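Local coordinates for mitogen-activated protein kinase, putative (Map kinase-like protein) (Leishmania major, PDB 3PG1) that probably acts as an ATP-dependent serine/threonine protein kinase of the MAP kinase family, at residues S34-C39 against I51-T57; L67-C73 against T344-H350; L94-V99 against V357-N361; F101-H107 against H350-T354. All blocks are in the same frame, centred on the assembly; numbering follows the deposited sequence.

All four contacts lie at the N-terminal lobe: contact 1 is inside its five-stranded sheet, and contacts 2, 3 and 4 join the lobe to the C-terminal helix 346-360. Contacts 2 and 4 are closest, their centres about 9 Å apart, and share His350. Contact 3 takes the far end of the helix, about 18 Å from contact 2, centre to centre. Contact 1 touches contact 2 where Tyr35 CE1 lies 3.5 Å from Leu72 CD2, near the start of helix 70-85. The glycine-rich loop and VAIK lysine (Lys52) of contact 1 frame the ATP site in kinases, which probably places it at the nucleotide pocket; Lys52 pairs weakly with Glu79 of helix 70-85.

Contact 1 (S34-C39 against I51-T57); sequences SYGAVC and IKRVFNT
Tyr35 turns its CG to the backbone N side (chi1 -49°), which carries the phenol ring across to Thr57; the threonine holds OG1 opposite its own N (chi1 -173°), with Thr57 CG2 and OG1 both within 3.6 Å of Tyr35 CE1. The two side chains meet at a slant, with Tyr35 CE1 3.5 Å from Thr57 CG2. Thr57 OG1 also lies 3.6 Å from Ser34 CB. Next to this pair, Val54 CG1 lies 3.5 Å from Tyr35 O.

Beyond this turn, which belongs to the glycine-rich loop, the chains form a regular antiparallel hairpin. Ala37 and Arg53 are a hydrogen-bonded pair, Arg53 N reaching Ala37 O at 2.9 Å. Cys39 and Ile51 form the next, and Ile51 N meets Cys39 O at 2.7 Å in an almost straight bond. Val38 and Lys52 make the non-hydrogen-bonded pair between them, with Val38 CG2 4.1 Å from Lys52 CG. Lys52, the lysine of the VAIK motif, extends fully from there.

Strand 25-33 flanks this hairpin beside Val38, and strand 108-114 lies along Lys52 and Val54. Helix 7-19 covers the face bearing Ala37, Cys39, Ile51 and Arg53, where Arg53 forms a salt bridge with Glu16; Lys52, on the other face, reaches Glu79 of helix 70-85 in a long, weak ion pair.

Contact 2 (L67-C73 against T344-H350); sequences LSDSFLC and TDVYDMH
Val346 pushes its CG1 methyl into the turn that leads into helix 70-85, the helix known as αC in kinases. Val346 CG1 lies 3.3 Å from Ser68 O and close to Leu67 O as well, and also packs on Cys73 CB, one helical turn further in. Met349 stands beside it along helix 346-360: its bent end lays SD against the thiol, Cys73 SG to Met349 SD being 3.7 Å, and turns the CE methyl toward Ser70 O.

His350 approaches from the next part of the same helix, with CG beside its backbone N (chi1 -81°). Its imidazole meets the 67-73 turn with its edge: His350 NE2 donates to Leu67 O at 2.7 Å, from above the carbonyl plane, and the oxygen is itself tilted a little out of the ring plane. Cys73 SG also lies at this ring edge.

At the start of helix 70-85 Ser70 swings OG away from its own N, and Ser70 OG gives a 2.6 Å bond to Thr344 O, in the carbonyl plane on a lone pair. Asp69 caps the N-terminus of helix 70-85, its OD2 accepting straight from Leu72 N.

Two side-chain donors, one from each segment, thus satisfy backbone carbonyls at the two borders of a sulfur-rich apolar patch. The histidine bond implies that NE2 carries a proton.

Contact 3 (L94-V99 against V357-N361); sequences LRDIFV and VERFN
Phe360 and Ile97 meet where the C-terminal helix of this MAP kinase fold packs against strand 96-100, an outermost strand of the N-lobe sheet. The main interaction is a CH-pi contact. Ile97 CG2 lies over one face of the Phe360 ring, 4.1 Å from its centroid and 25° off the ring normal, displaced toward the rim on the CG side.

Apolar packing extends it along the helix. Val357 places CG2 between two residues of the strand, 3.9 Å from Ile97 CG1 and 4.1 Å from Val99 CG2; the Val99 and Val357 side chains run alongside one another, pointing opposite ways. Leu94 CB also touches Phe360 CE2. Ile97 meets Ile80 of helix 70-85 and Leu111 of the adjacent strand.

Polar contacts centre on a classic beta bulge, in which Arg95 and Asp96 both face Val112. Asp96 lays its carboxylate nearly parallel to the phenyl, 16° apart, and its OD1 comes from the Ile97 side, 3.8 Å from Phe360 CE1; Tyr24 holds OD2. With CG opposite its backbone N (chi1 177°), Phe360 reaches the bulge, where two carbonyl oxygens stand in plane at the ring edge: Leu94 O 3.4 Å from Phe360 CE2 and Arg95 O 3.2 Å from Phe360 CZ.

Contact 4 (F101-H107 against H350-T354); sequences FEEPAMH and HKIFT
Phe101, His107 and His350 form an aromatic cluster where the loop joining strands 96-100 and 108-114 of the kinase N-lobe touches the C-terminal helix 346-360. Phe101 keeps CG on the backbone N side (chi1 -68°), and its ring then slips over one face of the His350 imidazole. The stack is tilted: the planes stand 29° apart with centroids 4.2 Å from each other, and it is the Phe101 CE1 corner that sits over the middle of the imidazole, 3.4 Å from His350 CG.

His107 has CG on the same side of its own backbone, but its ring turns a face toward the His350 edge. The arrangement is T-shaped, planes at 75°, with His350 CE1 poised over the centre of the His107 ring, 3.6 Å from His107 CE1. One imidazole thus presents a face to the phenyl and an edge to the second histidine. Its rotation is probably fixed by the stack, the T-shaped contact and the NE2 bond to Leu67 O.

Further along the helix, Phe353 and Thr354 close round the rim of the Phe101 ring. Phe353 CB lies 4.2 Å from Phe101 CZ, at the edge of the phenyl, near its plane. Thr354 folds its hydroxyl back to His350 O, a 2.9 Å bond from Thr354 OG1, on the opposite face of that carbonyl from Thr354 N. With OG1 beside its backbone N, Thr354 also brings OG1 to the phenyl edge, 3.7 Å from Phe101 CE2.

Contact 1 (S34-C39 against I51-T57)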
loop_
_atom_site.group_PDB
_atom_site.type_symbol
_atom_site.label_atom_id
_atom_site.label_comp_id
_atom_site.label_asym_id
_atom_site.label_seq_id
_atom_site.Cartn_x
_atom_site.Cartn_y
_atom_site.Cartn_z
ATOM N N SER A 34 2.978 -17.686 7.304
ATOM C CA SER A 34 3.792 -17.533 8.513
ATOM C C SER A 34 3.532 -16.122 9.064
ATOM O O SER A 34 3.423 -15.170 8.280
ATOM C CB SER A 34 5.275 -17.721 8.200
ATOM O OG SER A 34 5.792 -16.676 7.391
ATOM N N TYR A 35 3.375 -16.010 10.401
ATOM C CA TYR A 35 3.093 -14.781 11.173
ATOM C C TYR A 35 1.617 -14.484 11.492
ATOM O O TYR A 35 1.341 -13.715 12.417
ATOM C CB TYR A 35 3.902 -13.536 10.724
ATOM C CG TYR A 35 5.385 -13.813 10.595
ATOM C CD1 TYR A 35 6.123 -14.282 11.678
ATOM C CD2 TYR A 35 6.043 -13.648 9.380
ATOM C CE1 TYR A 35 7.477 -14.583 11.554
ATOM C CE2 TYR A 35 7.401 -13.935 9.247
ATOM C CZ TYR A 35 8.116 -14.399 10.341
ATOM O OH TYR A 35 9.457 -14.682 10.229
ATOM N N GLY A 36 0.695 -15.131 10.778
ATOM C CA GLY A 36 -0.732 -14.960 11.026
ATOM C C GLY A 36 -1.677 -15.614 10.039
ATOM O O GLY A 36 -1.313 -15.888 8.893
ATOM N N ALA A 37 -2.913 -15.838 10.488
ATOM C CA ALA A 37 -3.999 -16.420 9.702
ATOM C C ALA A 37 -5.160 -15.427 9.663
ATOM O O ALA A 37 -5.416 -14.740 10.653
ATOM C CB ALA A 37 -4.456 -17.730 10.328
ATOM N N VAL A 38 -5.847 -15.338 8.517
ATOM C CA VAL A 38 -6.969 -14.420 8.332
ATOM C C VAL A 38 -8.263 -15.198 8.083
ATOM O O VAL A 38 -8.284 -16.122 7.265
ATOM C CB VAL A 38 -6.704 -13.358 7.221
ATOM C CG1 VAL A 38 -7.774 -12.265 7.233
ATOM C CG2 VAL A 38 -5.316 -12.740 7.356
ATOM N N CYS A 39 -9.341 -14.814 8.790
ATOM C CA CYS A 39 -10.670 -15.388 8.632
ATOM C C CYS A 39 -11.680 -14.291 8.354
ATOM O O CYS A 39 -11.599 -13.216 8.945
ATOM C CB CYS A 39 -11.065 -16.198 9.862
ATOM S SG CYS A 39 -10.384 -17.872 9.896
ATOM N N ILE A 51 -10.594 -11.026 10.221
ATOM C CA ILE A 51 -10.006 -11.208 11.549
ATOM C C ILE A 51 -8.680 -11.959 11.461
ATOM O O ILE A 51 -8.651 -13.168 11.177
ATOM C CB ILE A 51 -10.986 -11.808 12.588
ATOM C CG1 ILE A 51 -12.296 -10.964 12.682
ATOM C CG2 ILE A 51 -10.297 -11.932 13.958
ATOM C CD1 ILE A 51 -13.556 -11.760 13.100
ATOM N N LYS A 52 -7.585 -11.219 11.706
ATOM C CA LYS A 52 -6.224 -11.741 11.704
ATOM C C LYS A 52 -5.827 -12.150 13.115
ATOM O O LYS A 52 -6.012 -11.384 14.066
ATOM C CB LYS A 52 -5.237 -10.709 11.125
ATOM C CG LYS A 52 -3.840 -11.274 10.854
ATOM C CD LYS A 52 -2.922 -10.202 10.286
ATOM C CE LYS A 52 -1.459 -10.567 10.364
ATOM N NZ LYS A 52 -0.587 -9.456 9.885
ATOM N N ARG A 53 -5.287 -13.367 13.240
ATOM C CA ARG A 53 -4.835 -13.967 14.493
ATOM C C ARG A 53 -3.319 -14.182 14.402
ATOM O O ARG A 53 -2.862 -14.971 13.581
ATOM C CB ARG A 53 -5.581 -15.301 14.723
ATOM C CG ARG A 53 -5.291 -16.020 16.035
ATOM C CD ARG A 53 -5.792 -17.445 15.921
ATOM N NE ARG A 53 -5.499 -18.266 17.097
ATOM C CZ ARG A 53 -4.530 -19.176 17.160
ATOM N NH1 ARG A 53 -3.719 -19.365 16.124
ATOM N NH2 ARG A 53 -4.364 -19.903 18.259
ATOM N N VAL A 54 -2.557 -13.453 15.228
ATOM C CA VAL A 54 -1.094 -13.499 15.299
ATOM C C VAL A 54 -0.734 -14.316 16.551
ATOM O O VAL A 54 -1.022 -13.886 17.675
ATOM C CB VAL A 54 -0.475 -12.071 15.343
ATOM C CG1 VAL A 54 1.042 -12.126 15.493
ATOM C CG2 VAL A 54 -0.875 -11.234 14.120
ATOM N N PHE A 55 -0.128 -15.503 16.349
ATOM C CA PHE A 55 0.269 -16.381 17.445
ATOM C C PHE A 55 1.697 -16.939 17.265
ATOM O O PHE A 55 2.647 -16.382 17.831
ATOM C CB PHE A 55 -0.794 -17.478 17.696
ATOM C CG PHE A 55 -0.474 -18.534 18.739
ATOM C CD1 PHE A 55 0.029 -18.176 19.988
ATOM C CD2 PHE A 55 -0.741 -19.878 18.496
ATOM C CE1 PHE A 55 0.304 -19.150 20.954
ATOM C CE2 PHE A 55 -0.474 -20.848 19.466
ATOM C CZ PHE A 55 0.041 -20.477 20.691
ATOM N N ASN A 56 1.845 -18.018 16.476
ATOM C CA ASN A 56 3.129 -18.673 16.260
ATOM C C ASN A 56 3.626 -18.689 14.810
ATOM O O ASN A 56 2.919 -18.280 13.881
ATOM C CB ASN A 56 3.115 -20.080 16.872
ATOM C CG ASN A 56 3.084 -20.101 18.385
ATOM O OD1 ASN A 56 3.264 -19.081 19.062
ATOM N ND2 ASN A 56 2.859 -21.272 18.954
ATOM N N THR A 57 4.878 -19.142 14.646
ATOM C CA THR A 57 5.593 -19.296 13.380
ATOM C C THR A 57 6.727 -20.310 13.567
ATOM O O THR A 57 7.162 -20.538 14.699
ATOM C CB THR A 57 6.102 -17.932 12.849
ATOM O OG1 THR A 57 6.650 -18.120 11.545
ATOM C CG2 THR A 57 7.138 -17.270 13.776
#

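Contact 2 (L67-C73 against T344-H350)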
loop_
_atom_site.group_PDB
_atom_site.type_symbol
_atom_site.label_atom_id
_atom_site.label_comp_id
_atom_site.label_asym_id
_atom_site.label_seq_id
_atom_site.Cartn_x
_atom_site.Cartn_y
_atom_site.Cartn_z
ATOM N N LEU A 67 4.976 -12.553 19.572
ATOM C CA LEU A 67 5.044 -11.537 20.626
ATOM C C LEU A 67 6.116 -11.777 21.707
ATOM O O LEU A 67 6.385 -10.880 22.513
ATOM C CB LEU A 67 3.647 -11.263 21.217
ATOM C CG LEU A 67 2.817 -10.152 20.549
ATOM C CD1 LEU A 67 2.520 -10.448 19.071
ATOM C CD2 LEU A 67 1.512 -9.939 21.278
ATOM N N SER A 68 6.762 -12.963 21.685
ATOM C CA SER A 68 7.848 -13.318 22.595
ATOM C C SER A 68 9.243 -13.034 22.015
ATOM O O SER A 68 10.179 -12.816 22.787
ATOM C CB SER A 68 7.727 -14.765 23.049
ATOM O OG SER A 68 6.912 -14.808 24.207
ATOM N N ASP A 69 9.385 -13.020 20.670
ATOM C CA ASP A 69 10.674 -12.741 20.032
ATOM C C ASP A 69 10.810 -11.260 19.686
ATOM O O ASP A 69 9.962 -10.724 18.975
ATOM C CB ASP A 69 10.901 -13.616 18.786
ATOM C CG ASP A 69 12.163 -13.241 18.028
ATOM O OD1 ASP A 69 13.263 -13.639 18.473
ATOM O OD2 ASP A 69 12.056 -12.502 17.023
ATOM N N SER A 70 11.908 -10.629 20.148
ATOM C CA SER A 70 12.248 -9.213 19.959
ATOM C C SER A 70 12.019 -8.653 18.549
ATOM O O SER A 70 11.269 -7.685 18.403
ATOM C CB SER A 70 13.682 -8.941 20.405
ATOM O OG SER A 70 14.046 -7.586 20.189
ATOM N N PHE A 71 12.673 -9.248 17.528
ATOM C CA PHE A 71 12.595 -8.801 16.137
ATOM C C PHE A 71 11.181 -8.896 15.544
ATOM O O PHE A 71 10.671 -7.902 15.022
ATOM C CB PHE A 71 13.640 -9.533 15.271
ATOM C CG PHE A 71 13.515 -9.308 13.783
ATOM C CD1 PHE A 71 14.026 -8.159 13.191
ATOM C CD2 PHE A 71 12.893 -10.248 12.970
ATOM C CE1 PHE A 71 13.899 -7.947 11.817
ATOM C CE2 PHE A 71 12.766 -10.035 11.597
ATOM C CZ PHE A 71 13.270 -8.888 11.029
ATOM N N LEU A 72 10.566 -10.089 15.620
ATOM C CA LEU A 72 9.216 -10.352 15.104
ATOM C C LEU A 72 8.161 -9.511 15.822
ATOM O O LEU A 72 7.281 -8.962 15.153
ATOM C CB LEU A 72 8.867 -11.854 15.145
ATOM C CG LEU A 72 9.838 -12.797 14.410
ATOM C CD1 LEU A 72 9.500 -14.253 14.675
ATOM C CD2 LEU A 72 9.908 -12.490 12.914
ATOM N N CYS A 73 8.288 -9.368 17.171
ATOM C CA CYS A 73 7.401 -8.552 18.004
ATOM C C CYS A 73 7.436 -7.100 17.520
ATOM O O CYS A 73 6.369 -6.513 17.293
ATOM C CB CYS A 73 7.780 -8.659 19.478
ATOM S SG CYS A 73 6.597 -7.897 20.614
ATOM N N THR A 344 13.984 -2.847 22.071
ATOM C CA THR A 344 14.462 -4.208 21.847
ATOM C C THR A 344 13.810 -5.201 22.802
ATOM O O THR A 344 13.583 -6.351 22.430
ATOM C CB THR A 344 16.012 -4.235 21.830
ATOM O OG1 THR A 344 16.461 -5.520 21.410
ATOM C CG2 THR A 344 16.645 -3.849 23.173
ATOM N N ASP A 345 13.485 -4.745 24.024
ATOM C CA ASP A 345 12.866 -5.558 25.066
ATOM C C ASP A 345 11.418 -5.898 24.704
ATOM O O ASP A 345 10.637 -4.991 24.397
ATOM C CB ASP A 345 12.934 -4.818 26.412
ATOM C CG ASP A 345 13.078 -5.729 27.604
ATOM O OD1 ASP A 345 12.075 -6.368 27.985
ATOM O OD2 ASP A 345 14.189 -5.785 28.174
ATOM N N VAL A 346 11.080 -7.203 24.707
ATOM C CA VAL A 346 9.734 -7.718 24.406
ATOM C C VAL A 346 8.681 -7.235 25.394
ATOM O O VAL A 346 7.546 -6.973 24.993
ATOM C CB VAL A 346 9.651 -9.252 24.189
ATOM C CG1 VAL A 346 9.615 -9.586 22.707
ATOM C CG2 VAL A 346 10.774 -10.003 24.903
ATOM N N TYR A 347 9.068 -7.102 26.676
ATOM C CA TYR A 347 8.208 -6.622 27.761
ATOM C C TYR A 347 7.950 -5.113 27.633
ATOM O O TYR A 347 6.881 -4.645 28.032
ATOM C CB TYR A 347 8.796 -6.996 29.135
ATOM C CG TYR A 347 8.838 -8.492 29.381
ATOM C CD1 TYR A 347 7.729 -9.169 29.882
ATOM C CD2 TYR A 347 9.985 -9.232 29.107
ATOM C CE1 TYR A 347 7.756 -10.546 30.098
ATOM C CE2 TYR A 347 10.024 -10.612 29.317
ATOM C CZ TYR A 347 8.906 -11.264 29.814
ATOM O OH TYR A 347 8.939 -12.621 30.044
ATOM N N ASP A 348 8.911 -4.364 27.046
ATOM C CA ASP A 348 8.764 -2.928 26.782
ATOM C C ASP A 348 7.745 -2.735 25.651
ATOM O O ASP A 348 6.914 -1.831 25.730
ATOM C CB ASP A 348 10.118 -2.280 26.409
ATOM C CG ASP A 348 11.009 -1.866 27.577
ATOM O OD1 ASP A 348 10.485 -1.716 28.704
ATOM O OD2 ASP A 348 12.218 -1.628 27.347
ATOM N N MET A 349 7.790 -3.624 24.631
ATOM C CA MET A 349 6.901 -3.645 23.464
ATOM C C MET A 349 5.470 -4.036 23.840
ATOM O O MET A 349 4.529 -3.437 23.313
ATOM C CB MET A 349 7.434 -4.602 22.389
ATOM C CG MET A 349 8.676 -4.111 21.697
ATOM S SD MET A 349 9.215 -5.324 20.479
ATOM C CE MET A 349 10.973 -5.057 20.530
ATOM N N HIS A 350 5.310 -5.046 24.744
ATOM C CA HIS A 350 4.023 -5.537 25.257
ATOM C C HIS A 350 3.231 -4.391 25.893
ATOM O O HIS A 350 2.008 -4.330 25.732
ATOM C CB HIS A 350 4.244 -6.653 26.295
ATOM C CG HIS A 350 4.504 -8.016 25.723
ATOM N ND1 HIS A 350 4.473 -9.142 26.524
ATOM C CD2 HIS A 350 4.778 -8.395 24.452
ATOM C CE1 HIS A 350 4.729 -10.163 25.722
ATOM N NE2 HIS A 350 4.923 -9.761 24.468
#

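Contact 3 (L94-V99 against V357-N361)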
loop_
_atom_site.group_PDB
_atom_site.type_symbol
_atom_site.label_atom_id
_atom_site.label_comp_id
_atom_site.label_asym_id
_atom_site.label_seq_id
_atom_site.Cartn_x
_atom_site.Cartn_y
_atom_site.Cartn_z
ATOM N N LEU A 94 -7.780 0.306 11.683
ATOM C CA LEU A 94 -8.062 -0.761 12.635
ATOM C C LEU A 94 -9.516 -0.587 13.060
ATOM O O LEU A 94 -9.896 0.511 13.487
ATOM C CB LEU A 94 -7.167 -0.652 13.888
ATOM C CG LEU A 94 -5.888 -1.464 13.951
ATOM C CD1 LEU A 94 -5.171 -1.197 15.258
ATOM C CD2 LEU A 94 -6.152 -2.955 13.819
ATOM N N ARG A 95 -10.331 -1.635 12.887
ATOM C CA ARG A 95 -11.736 -1.669 13.339
ATOM C C ARG A 95 -11.714 -2.066 14.794
ATOM O O ARG A 95 -12.599 -1.695 15.576
ATOM C CB ARG A 95 -12.557 -2.739 12.580
ATOM C CG ARG A 95 -12.972 -2.350 11.169
ATOM C CD ARG A 95 -14.127 -1.380 11.134
ATOM N NE ARG A 95 -15.414 -2.030 11.377
ATOM C CZ ARG A 95 -16.576 -1.542 10.956
ATOM N NH1 ARG A 95 -16.617 -0.417 10.253
ATOM N NH2 ARG A 95 -17.706 -2.184 11.223
ATOM N N ASP A 96 -10.716 -2.893 15.136
ATOM C CA ASP A 96 -10.526 -3.432 16.476
ATOM C C ASP A 96 -9.140 -4.051 16.621
ATOM O O ASP A 96 -8.539 -4.488 15.645
ATOM C CB ASP A 96 -11.605 -4.482 16.780
ATOM C CG ASP A 96 -11.886 -4.736 18.241
ATOM O OD1 ASP A 96 -11.224 -4.107 19.092
ATOM O OD2 ASP A 96 -12.766 -5.573 18.535
ATOM N N ILE A 97 -8.664 -4.100 17.865
ATOM C CA ILE A 97 -7.388 -4.678 18.275
ATOM C C ILE A 97 -7.501 -5.127 19.744
ATOM O O ILE A 97 -8.041 -4.402 20.589
ATOM C CB ILE A 97 -6.181 -3.736 18.013
ATOM C CG1 ILE A 97 -4.843 -4.446 18.369
ATOM C CG2 ILE A 97 -6.351 -2.352 18.711
ATOM C CD1 ILE A 97 -3.594 -3.772 17.967
ATOM N N PHE A 98 -7.027 -6.346 20.019
ATOM C CA PHE A 98 -7.039 -6.951 21.354
ATOM C C PHE A 98 -5.898 -7.949 21.495
ATOM O O PHE A 98 -5.561 -8.644 20.529
ATOM C CB PHE A 98 -8.426 -7.527 21.760
ATOM C CG PHE A 98 -9.225 -8.248 20.696
ATOM C CD1 PHE A 98 -9.956 -7.538 19.748
ATOM C CD2 PHE A 98 -9.311 -9.632 20.690
ATOM C CE1 PHE A 98 -10.695 -8.205 18.764
ATOM C CE2 PHE A 98 -10.076 -10.298 19.724
ATOM C CZ PHE A 98 -10.752 -9.580 18.759
ATOM N N VAL A 99 -5.256 -7.958 22.676
ATOM C CA VAL A 99 -4.092 -8.792 22.978
ATOM C C VAL A 99 -4.335 -9.721 24.150
ATOM O O VAL A 99 -4.808 -9.287 25.205
ATOM C CB VAL A 99 -2.795 -7.961 23.186
ATOM C CG1 VAL A 99 -2.185 -7.544 21.856
ATOM C CG2 VAL A 99 -3.036 -6.742 24.082
ATOM N N VAL A 357 -3.732 -0.468 22.382
ATOM C CA VAL A 357 -5.103 -0.981 22.569
ATOM C C VAL A 357 -5.915 0.040 23.413
ATOM O O VAL A 357 -7.110 0.225 23.162
ATOM C CB VAL A 357 -5.126 -2.441 23.127
ATOM C CG1 VAL A 357 -6.531 -2.889 23.537
ATOM C CG2 VAL A 357 -4.545 -3.422 22.114
ATOM N N GLU A 358 -5.238 0.743 24.361
ATOM C CA GLU A 358 -5.845 1.755 25.235
ATOM C C GLU A 358 -6.279 3.006 24.461
ATOM O O GLU A 358 -7.456 3.363 24.511
ATOM C CB GLU A 358 -4.905 2.121 26.397
ATOM N N ARG A 359 -5.337 3.640 23.711
ATOM C CA ARG A 359 -5.568 4.831 22.878
ATOM C C ARG A 359 -6.628 4.545 21.808
ATOM O O ARG A 359 -7.342 5.459 21.381
ATOM C CB ARG A 359 -4.258 5.296 22.217
ATOM N N PHE A 360 -6.726 3.261 21.395
ATOM C CA PHE A 360 -7.702 2.764 20.432
ATOM C C PHE A 360 -9.136 2.834 21.009
ATOM O O PHE A 360 -10.021 3.400 20.363
ATOM C CB PHE A 360 -7.352 1.322 19.970
ATOM C CG PHE A 360 -8.384 0.758 19.025
ATOM C CD1 PHE A 360 -9.463 0.024 19.507
ATOM C CD2 PHE A 360 -8.337 1.051 17.668
ATOM C CE1 PHE A 360 -10.466 -0.416 18.645
ATOM C CE2 PHE A 360 -9.339 0.607 16.807
ATOM C CZ PHE A 360 -10.402 -0.110 17.305
ATOM N N ASN A 361 -9.359 2.227 22.195
ATOM C CA ASN A 361 -10.671 2.187 22.857
ATOM C C ASN A 361 -11.111 3.549 23.421
ATOM O O ASN A 361 -10.596 4.020 24.436
ATOM C CB ASN A 361 -10.731 1.082 23.929
ATOM C CG ASN A 361 -10.614 -0.334 23.403
ATOM O OD1 ASN A 361 -9.741 -1.105 23.820
ATOM N ND2 ASN A 361 -11.513 -0.725 22.502
#

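Contact 4 (F101-H107 against H350-T354)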
loop_
_atom_site.group_PDB
_atom_site.type_symbol
_atom_site.label_atom_id
_atom_site.label_comp_id
_atom_site.label_asym_id
_atom_site.label_seq_id
_atom_site.Cartn_x
_atom_site.Cartn_y
_atom_site.Cartn_z
ATOM N N PHE A 101 -2.259 -11.891 26.553
ATOM C CA PHE A 101 -0.937 -12.218 27.071
ATOM C C PHE A 101 -1.023 -13.389 28.057
ATOM O O PHE A 101 -1.824 -13.353 28.997
ATOM C CB PHE A 101 -0.273 -10.992 27.718
ATOM C CG PHE A 101 0.119 -9.887 26.760
ATOM C CD1 PHE A 101 1.044 -10.117 25.744
ATOM C CD2 PHE A 101 -0.392 -8.602 26.907
ATOM C CE1 PHE A 101 1.408 -9.094 24.864
ATOM C CE2 PHE A 101 -0.004 -7.573 26.038
ATOM C CZ PHE A 101 0.893 -7.827 25.025
ATOM N N GLU A 102 -0.207 -14.431 27.813
ATOM C CA GLU A 102 -0.099 -15.642 28.625
ATOM C C GLU A 102 1.397 -15.971 28.792
ATOM O O GLU A 102 2.085 -16.266 27.810
ATOM C CB GLU A 102 -0.886 -16.791 27.972
ATOM C CG GLU A 102 -1.157 -17.981 28.875
ATOM C CD GLU A 102 -2.222 -18.912 28.332
ATOM O OE1 GLU A 102 -3.422 -18.639 28.564
ATOM O OE2 GLU A 102 -1.861 -19.899 27.652
ATOM N N GLU A 103 1.883 -15.875 30.052
ATOM C CA GLU A 103 3.266 -16.031 30.527
ATOM C C GLU A 103 4.259 -16.961 29.777
ATOM O O GLU A 103 5.286 -16.434 29.331
ATOM C CB GLU A 103 3.332 -16.208 32.052
ATOM C CG GLU A 103 4.329 -15.273 32.716
ATOM C CD GLU A 103 4.564 -15.528 34.192
ATOM O OE1 GLU A 103 5.652 -16.041 34.541
ATOM O OE2 GLU A 103 3.672 -15.194 35.004
ATOM N N PRO A 104 4.032 -18.293 29.597
ATOM C CA PRO A 104 5.047 -19.109 28.905
ATOM C C PRO A 104 4.967 -19.059 27.375
ATOM O O PRO A 104 4.656 -20.067 26.733
ATOM C CB PRO A 104 4.837 -20.524 29.492
ATOM C CG PRO A 104 3.590 -20.437 30.366
ATOM C CD PRO A 104 2.908 -19.137 30.041
ATOM N N ALA A 105 5.280 -17.877 26.791
ATOM C CA ALA A 105 5.272 -17.591 25.347
ATOM C C ALA A 105 4.002 -18.106 24.627
ATOM O O ALA A 105 4.082 -18.807 23.613
ATOM C CB ALA A 105 6.544 -18.122 24.689
ATOM N N MET A 106 2.827 -17.772 25.196
ATOM C CA MET A 106 1.505 -18.151 24.680
ATOM C C MET A 106 0.674 -16.879 24.341
ATOM O O MET A 106 -0.563 -16.896 24.385
ATOM C CB MET A 106 0.766 -19.058 25.690
ATOM C CG MET A 106 1.442 -20.400 25.947
ATOM S SD MET A 106 1.179 -21.629 24.641
ATOM C CE MET A 106 -0.397 -22.317 25.169
ATOM N N HIS A 107 1.377 -15.789 23.985
ATOM C CA HIS A 107 0.782 -14.492 23.646
ATOM C C HIS A 107 0.145 -14.490 22.263
ATOM O O HIS A 107 0.759 -14.957 21.294
ATOM C CB HIS A 107 1.809 -13.352 23.781
ATOM C CG HIS A 107 2.711 -13.473 24.975
ATOM N ND1 HIS A 107 4.069 -13.704 24.832
ATOM C CD2 HIS A 107 2.418 -13.411 26.294
ATOM C CE1 HIS A 107 4.553 -13.770 26.062
ATOM N NE2 HIS A 107 3.594 -13.611 26.975
ATOM N N HIS A 350 5.310 -5.046 24.744
ATOM C CA HIS A 350 4.023 -5.537 25.257
ATOM C C HIS A 350 3.231 -4.391 25.893
ATOM O O HIS A 350 2.008 -4.330 25.732
ATOM C CB HIS A 350 4.244 -6.653 26.295
ATOM C CG HIS A 350 4.504 -8.016 25.723
ATOM N ND1 HIS A 350 4.473 -9.142 26.524
ATOM C CD2 HIS A 350 4.778 -8.395 24.452
ATOM C CE1 HIS A 350 4.729 -10.163 25.722
ATOM N NE2 HIS A 350 4.923 -9.761 24.468
ATOM N N LYS A 351 3.944 -3.475 26.604
ATOM C CA LYS A 351 3.388 -2.266 27.223
ATOM C C LYS A 351 2.870 -1.328 26.123
ATOM O O LYS A 351 1.802 -0.742 26.291
ATOM C CB LYS A 351 4.450 -1.542 28.067
ATOM N N ILE A 352 3.615 -1.209 24.998
ATOM C CA ILE A 352 3.216 -0.378 23.847
ATOM C C ILE A 352 1.951 -0.966 23.202
ATOM O O ILE A 352 1.069 -0.193 22.850
ATOM C CB ILE A 352 4.363 -0.082 22.829
ATOM C CG1 ILE A 352 5.611 0.511 23.533
ATOM C CG2 ILE A 352 3.886 0.856 21.687
ATOM C CD1 ILE A 352 6.905 0.478 22.685
ATOM N N PHE A 353 1.829 -2.317 23.114
ATOM C CA PHE A 353 0.630 -2.977 22.587
ATOM C C PHE A 353 -0.577 -2.637 23.459
ATOM O O PHE A 353 -1.627 -2.266 22.922
ATOM C CB PHE A 353 0.801 -4.502 22.476
ATOM C CG PHE A 353 1.591 -4.989 21.279
ATOM C CD1 PHE A 353 2.877 -5.498 21.433
ATOM C CD2 PHE A 353 1.035 -4.971 20.001
ATOM C CE1 PHE A 353 3.596 -5.967 20.331
ATOM C CE2 PHE A 353 1.758 -5.442 18.899
ATOM C CZ PHE A 353 3.026 -5.952 19.075
ATOM N N THR A 354 -0.401 -2.694 24.802
ATOM C CA THR A 354 -1.427 -2.342 25.791
ATOM C C THR A 354 -1.792 -0.857 25.635
ATOM O O THR A 354 -2.979 -0.523 25.639
ATOM C CB THR A 354 -0.970 -2.713 27.217
ATOM O OG1 THR A 354 -0.471 -4.052 27.221
ATOM C CG2 THR A 354 -2.090 -2.597 28.242
#